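Local coordinates for protein alginate lyase (Paenibacillus sp. FPU-7, PDB 6KFN) that cleaves the polysaccharide alginate by beta-elimination, as a poly(beta-D-mannuronate) lyase built on a right-handed parallel beta-helix, at residues Ala92-Met97 with Gly115-His120; Ile141-Gly146 with Gly178-His183. One frame throughout, in Å; residues are numbered along the deposited sequence.

Interaction 1: Ala92-Met97 with Gly115-His120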
# COMPACT_ATOMS: atom_id res chain seq x y z
N ALA A 92 15.06 -3.74 -1.18
CA ALA A 92 14.64 -5.01 -0.61
C ALA A 92 13.54 -5.59 -1.47
O ALA A 92 12.95 -4.93 -2.31
CB ALA A 92 14.15 -4.83 0.82
N LEU A 93 13.21 -6.85 -1.18
CA LEU A 93 12.14 -7.54 -1.90
C LEU A 93 10.77 -6.97 -1.61
O LEU A 93 9.90 -6.96 -2.47
CB LEU A 93 12.19 -9.04 -1.58
CG LEU A 93 11.27 -9.93 -2.40
CD1 LEU A 93 11.68 -10.00 -3.85
CD2 LEU A 93 11.25 -11.36 -1.82
N LYS A 94 10.56 -6.53 -0.38
CA LYS A 94 9.36 -5.82 0.02
C LYS A 94 9.78 -4.55 0.72
O LYS A 94 10.83 -4.51 1.38
CB LYS A 94 8.55 -6.64 1.05
CG LYS A 94 8.53 -8.17 0.88
CD LYS A 94 7.76 -8.55 -0.31
CE LYS A 94 7.50 -10.08 -0.37
NZ LYS A 94 6.81 -10.49 -1.65
N GLY A 95 8.97 -3.49 0.63
CA GLY A 95 9.29 -2.27 1.33
C GLY A 95 8.96 -2.38 2.82
O GLY A 95 9.84 -2.53 3.65
N ILE A 96 7.66 -2.32 3.12
CA ILE A 96 7.17 -2.50 4.48
C ILE A 96 6.20 -3.67 4.46
O ILE A 96 5.22 -3.66 3.73
CB ILE A 96 6.50 -1.24 5.04
CG1 ILE A 96 7.40 -0.04 4.93
CG2 ILE A 96 6.10 -1.50 6.49
CD1 ILE A 96 6.77 1.26 5.43
N MET A 97 6.48 -4.67 5.28
CA MET A 97 5.58 -5.79 5.51
C MET A 97 5.04 -5.67 6.92
O MET A 97 5.82 -5.52 7.86
CB MET A 97 6.33 -7.12 5.35
CG MET A 97 5.49 -8.37 5.62
SD MET A 97 4.17 -8.69 4.43
CE MET A 97 5.14 -9.11 3.02
N GLY A 115 11.80 -5.14 -5.00
CA GLY A 115 11.73 -6.29 -5.88
C GLY A 115 10.31 -6.75 -6.21
O GLY A 115 9.99 -7.04 -7.37
N ASP A 116 9.46 -6.86 -5.18
CA ASP A 116 8.06 -7.23 -5.29
C ASP A 116 7.23 -6.02 -4.85
O ASP A 116 7.34 -4.97 -5.49
CB ASP A 116 7.78 -8.51 -4.48
CG ASP A 116 8.43 -9.77 -5.05
OD1 ASP A 116 9.01 -9.78 -6.15
OD2 ASP A 116 8.29 -10.80 -4.32
N GLU A 117 6.43 -6.15 -3.78
CA GLU A 117 5.41 -5.15 -3.46
C GLU A 117 5.92 -4.12 -2.45
O GLU A 117 6.70 -4.39 -1.54
CB GLU A 117 4.11 -5.81 -2.99
CG GLU A 117 4.09 -6.48 -1.62
CD GLU A 117 4.58 -7.92 -1.53
OE1 GLU A 117 5.33 -8.38 -2.43
OE2 GLU A 117 4.27 -8.62 -0.52
N GLY A 118 5.41 -2.90 -2.60
CA GLY A 118 5.86 -1.79 -1.77
C GLY A 118 5.47 -1.93 -0.31
O GLY A 118 6.33 -1.86 0.57
N VAL A 119 4.17 -2.05 -0.06
CA VAL A 119 3.61 -2.14 1.29
C VAL A 119 2.63 -3.30 1.29
O VAL A 119 1.79 -3.38 0.39
CB VAL A 119 2.91 -0.84 1.71
CG1 VAL A 119 2.23 -0.95 3.09
CG2 VAL A 119 3.92 0.31 1.71
N HIS A 120 2.68 -4.15 2.31
CA HIS A 120 1.77 -5.28 2.40
C HIS A 120 1.21 -5.38 3.81
O HIS A 120 1.96 -5.53 4.78
CB HIS A 120 2.50 -6.55 2.03
CG HIS A 120 1.64 -7.76 1.80
ND1 HIS A 120 2.06 -8.74 0.97
CD2 HIS A 120 0.39 -8.12 2.20
CE1 HIS A 120 1.15 -9.71 0.92
NE2 HIS A 120 0.15 -9.37 1.70
O HOH W 1 3.84 -11.32 -0.44
O HOH W 2 5.55 -5.28 1.21

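Interaction 2: Ile141-Gly146 with Gly178-His183. With NA (sodium ion), chain B.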
# COMPACT_ATOMS: atom_id res chain seq x y z
N ILE A 141 11.95 -7.28 -9.41
CA ILE A 141 12.32 -8.68 -9.46
C ILE A 141 11.21 -9.52 -10.05
O ILE A 141 11.45 -10.37 -10.91
CB ILE A 141 12.75 -9.16 -8.05
CG1 ILE A 141 14.05 -8.46 -7.61
CG2 ILE A 141 12.85 -10.73 -8.03
CD1 ILE A 141 15.26 -8.92 -8.30
N GLU A 142 9.97 -9.30 -9.61
CA GLU A 142 8.82 -9.99 -10.18
C GLU A 142 7.72 -9.00 -10.46
O GLU A 142 7.04 -8.53 -9.53
CB GLU A 142 8.34 -11.12 -9.27
CG GLU A 142 7.49 -12.14 -9.96
CD GLU A 142 8.29 -12.94 -11.00
OE1 GLU A 142 9.24 -13.66 -10.62
OE2 GLU A 142 7.92 -12.84 -12.18
N ALA A 143 7.51 -8.66 -11.73
CA ALA A 143 6.53 -7.66 -12.10
C ALA A 143 5.15 -8.02 -11.58
O ALA A 143 4.40 -7.16 -11.13
CB ALA A 143 6.48 -7.49 -13.62
N GLY A 144 4.80 -9.30 -11.68
CA GLY A 144 3.47 -9.73 -11.27
C GLY A 144 3.24 -9.75 -9.77
O GLY A 144 2.09 -9.93 -9.36
N PHE A 145 4.30 -9.57 -9.00
CA PHE A 145 4.25 -9.37 -7.54
C PHE A 145 4.61 -7.93 -7.18
O PHE A 145 5.03 -7.64 -6.06
CB PHE A 145 5.22 -10.34 -6.84
CG PHE A 145 4.96 -11.81 -7.05
CD1 PHE A 145 3.72 -12.33 -7.41
CD2 PHE A 145 5.99 -12.70 -6.83
CE1 PHE A 145 3.50 -13.67 -7.55
CE2 PHE A 145 5.78 -14.06 -7.01
CZ PHE A 145 4.52 -14.54 -7.36
N GLY A 146 4.47 -7.00 -8.14
CA GLY A 146 4.96 -5.65 -7.99
C GLY A 146 3.91 -4.63 -7.62
O GLY A 146 3.95 -3.49 -8.12
N GLY A 178 6.33 3.40 -12.44
CA GLY A 178 7.20 2.27 -12.21
C GLY A 178 6.69 1.23 -11.25
O GLY A 178 7.45 0.36 -10.83
N VAL A 179 5.40 1.31 -10.88
CA VAL A 179 4.75 0.26 -10.12
C VAL A 179 4.23 -0.75 -11.12
O VAL A 179 3.41 -0.46 -11.99
CB VAL A 179 3.67 0.86 -9.21
CG1 VAL A 179 2.79 -0.23 -8.62
CG2 VAL A 179 4.34 1.69 -8.13
N ALA A 180 4.79 -1.98 -11.06
CA ALA A 180 4.63 -2.93 -12.13
C ALA A 180 3.28 -3.65 -12.11
O ALA A 180 2.80 -4.08 -13.17
CB ALA A 180 5.73 -3.99 -12.08
N ALA A 181 2.68 -3.86 -10.94
CA ALA A 181 1.38 -4.48 -10.84
C ALA A 181 0.35 -3.41 -10.46
O ALA A 181 0.56 -2.24 -10.74
CB ALA A 181 1.42 -5.71 -9.91
N GLU A 182 -0.79 -3.83 -9.88
CA GLU A 182 -1.74 -2.80 -9.50
C GLU A 182 -1.10 -1.82 -8.53
O GLU A 182 -0.30 -2.19 -7.68
CB GLU A 182 -2.99 -3.37 -8.81
CG GLU A 182 -3.82 -4.32 -9.65
CD GLU A 182 -3.41 -5.77 -9.57
OE1 GLU A 182 -2.39 -6.12 -8.97
OE2 GLU A 182 -4.23 -6.57 -10.16
N HIS A 183 -1.54 -0.57 -8.59
CA HIS A 183 -1.19 0.37 -7.54
C HIS A 183 -1.68 -0.11 -6.19
O HIS A 183 -0.95 -0.02 -5.20
CB HIS A 183 -1.68 1.78 -7.89
CG HIS A 183 -0.87 2.37 -8.99
ND1 HIS A 183 -0.91 3.72 -9.28
CD2 HIS A 183 0.08 1.82 -9.79
CE1 HIS A 183 -0.07 3.93 -10.28
NE2 HIS A 183 0.53 2.81 -10.62
NA NA B . -1.83 -8.37 -8.06
O HOH W 3 -0.51 -8.90 -9.99
O HOH W 4 -3.62 -8.95 -9.50
O HOH W 5 -1.60 -10.64 -7.21

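Interaction 1: Ala92-Met97 with Gly115-His120
The ammonium group of Lys-94 is held between two carboxylates, in salt bridges from NZ to Glu-117 OE1 (2.7 Å) and from NZ to Asp-116 OD2 (3.1 Å). Glu-117 receives it on the syn side of OE1, somewhat out of the carboxylate plane, whereas Asp-116 offers the anti lone pair of OD2. The lysine chain bends at chi2 (-70°), which lays CD and CE against the Glu-117 carboxylate before NZ reaches it. The other oxygen of Glu-117, OE2, accepts on its anti side a nearly straight bond from His-120 ND1 (2.7 Å, 173°), close to the imidazole plane, and a water donates to OE2 as well. Glu-117 is thus gripped through both oxygens, which fixes the rotation of its carboxylate. Leu-93 runs alongside Asp-116, its CD1 3.5 Å from Asp-116 CG. Met-97, bent at chi2 and chi3, brings SD to 4.2 Å from the centroid of the His-120 ring in an oblique sulfur-aromatic contact.

The backbones pair as neighbouring coils of a right-handed parallel beta-helix. Ile-96 N donates to Gly-118 O, and His-120 N returns a bond to Ile-96 O (3.0 Å), the parallel register of strands 94-99 and 119-122. Around the corner, Gly-115 N and Asp-116 N bond to the carbonyls of Ala-92 and Leu-93. One water donates to both Ile-96 O and Glu-117 O. On the preceding coil, strand 73-77 bonds to the backbone of Lys-94, Gly-95 and Met-97; on the following coil, Gly-152 O accepts from His-120 NE2 and Tyr-150 meets the imidazole ring. Ile-96 and Val-119 both pack on Ile-111 of strand 110-114, which belongs to another face of the helix.

Interaction 2: Ile141-Gly146 with Gly178-His183
Val-179 sets CG1 anti to its backbone N (chi1 168°), which puts this methyl 3.5 Å from Gly-146 O. The two segments are equivalent turns on successive coils of the right-handed beta-helix, each leading into a strand of the same sheet. Direct contact is small and close. Ala-180 CB packs on Ala-143 CB at 3.9 Å, while Ala-181 CB sits 3.5 Å from Ala-143 O, the same carbonyl that accepts from Gly-146 N in the short 3-10 turn. Gly-146, lacking a side chain, lies close against Ala-180 and Ala-181, and its carbonyl also accepts from Thr-138 OG1.

A sodium ion joins the turns less directly. Glu-182, bent at chi2 (88°), binds the metal through OE1 at 2.5 Å, and its OE2 accepts from a water that is itself a sodium ligand, which ties the carboxylate to the hydration shell; Glu-147 and Asp-185 complete the protein part of the site. Another sodium-bound water donates to Gly-144 O, so the ion bridges the turns through one water. Across the segments, Ala-181 N donates to Gly-146 O at 3.1 Å, with the donor lying above the carbonyl plane.

Overall arrangement
Interactions 1 and 2 follow one another along the chain, with centres 10 Å apart, and lie on the same side of the right-handed beta-helix, at the turns that enter one parallel sheet. Strands 94-99, 119-122, 149-151 and 184-186 are consecutive in that sheet, so the two contacts span four coils. They touch directly: Gly-115 O probably accepts hydrogen bonds from Ile-141 N and Glu-142 N, while Phe-145 and Glu-142 pack on Asp-116. Glu-147, a sodium ligand next to 141-146, also touches Glu-117. The charged cluster of interaction 1 and the sodium site beside interaction 2 thus lie close together, the Glu-117 side chain being about 8 Å from a bound sodium ion.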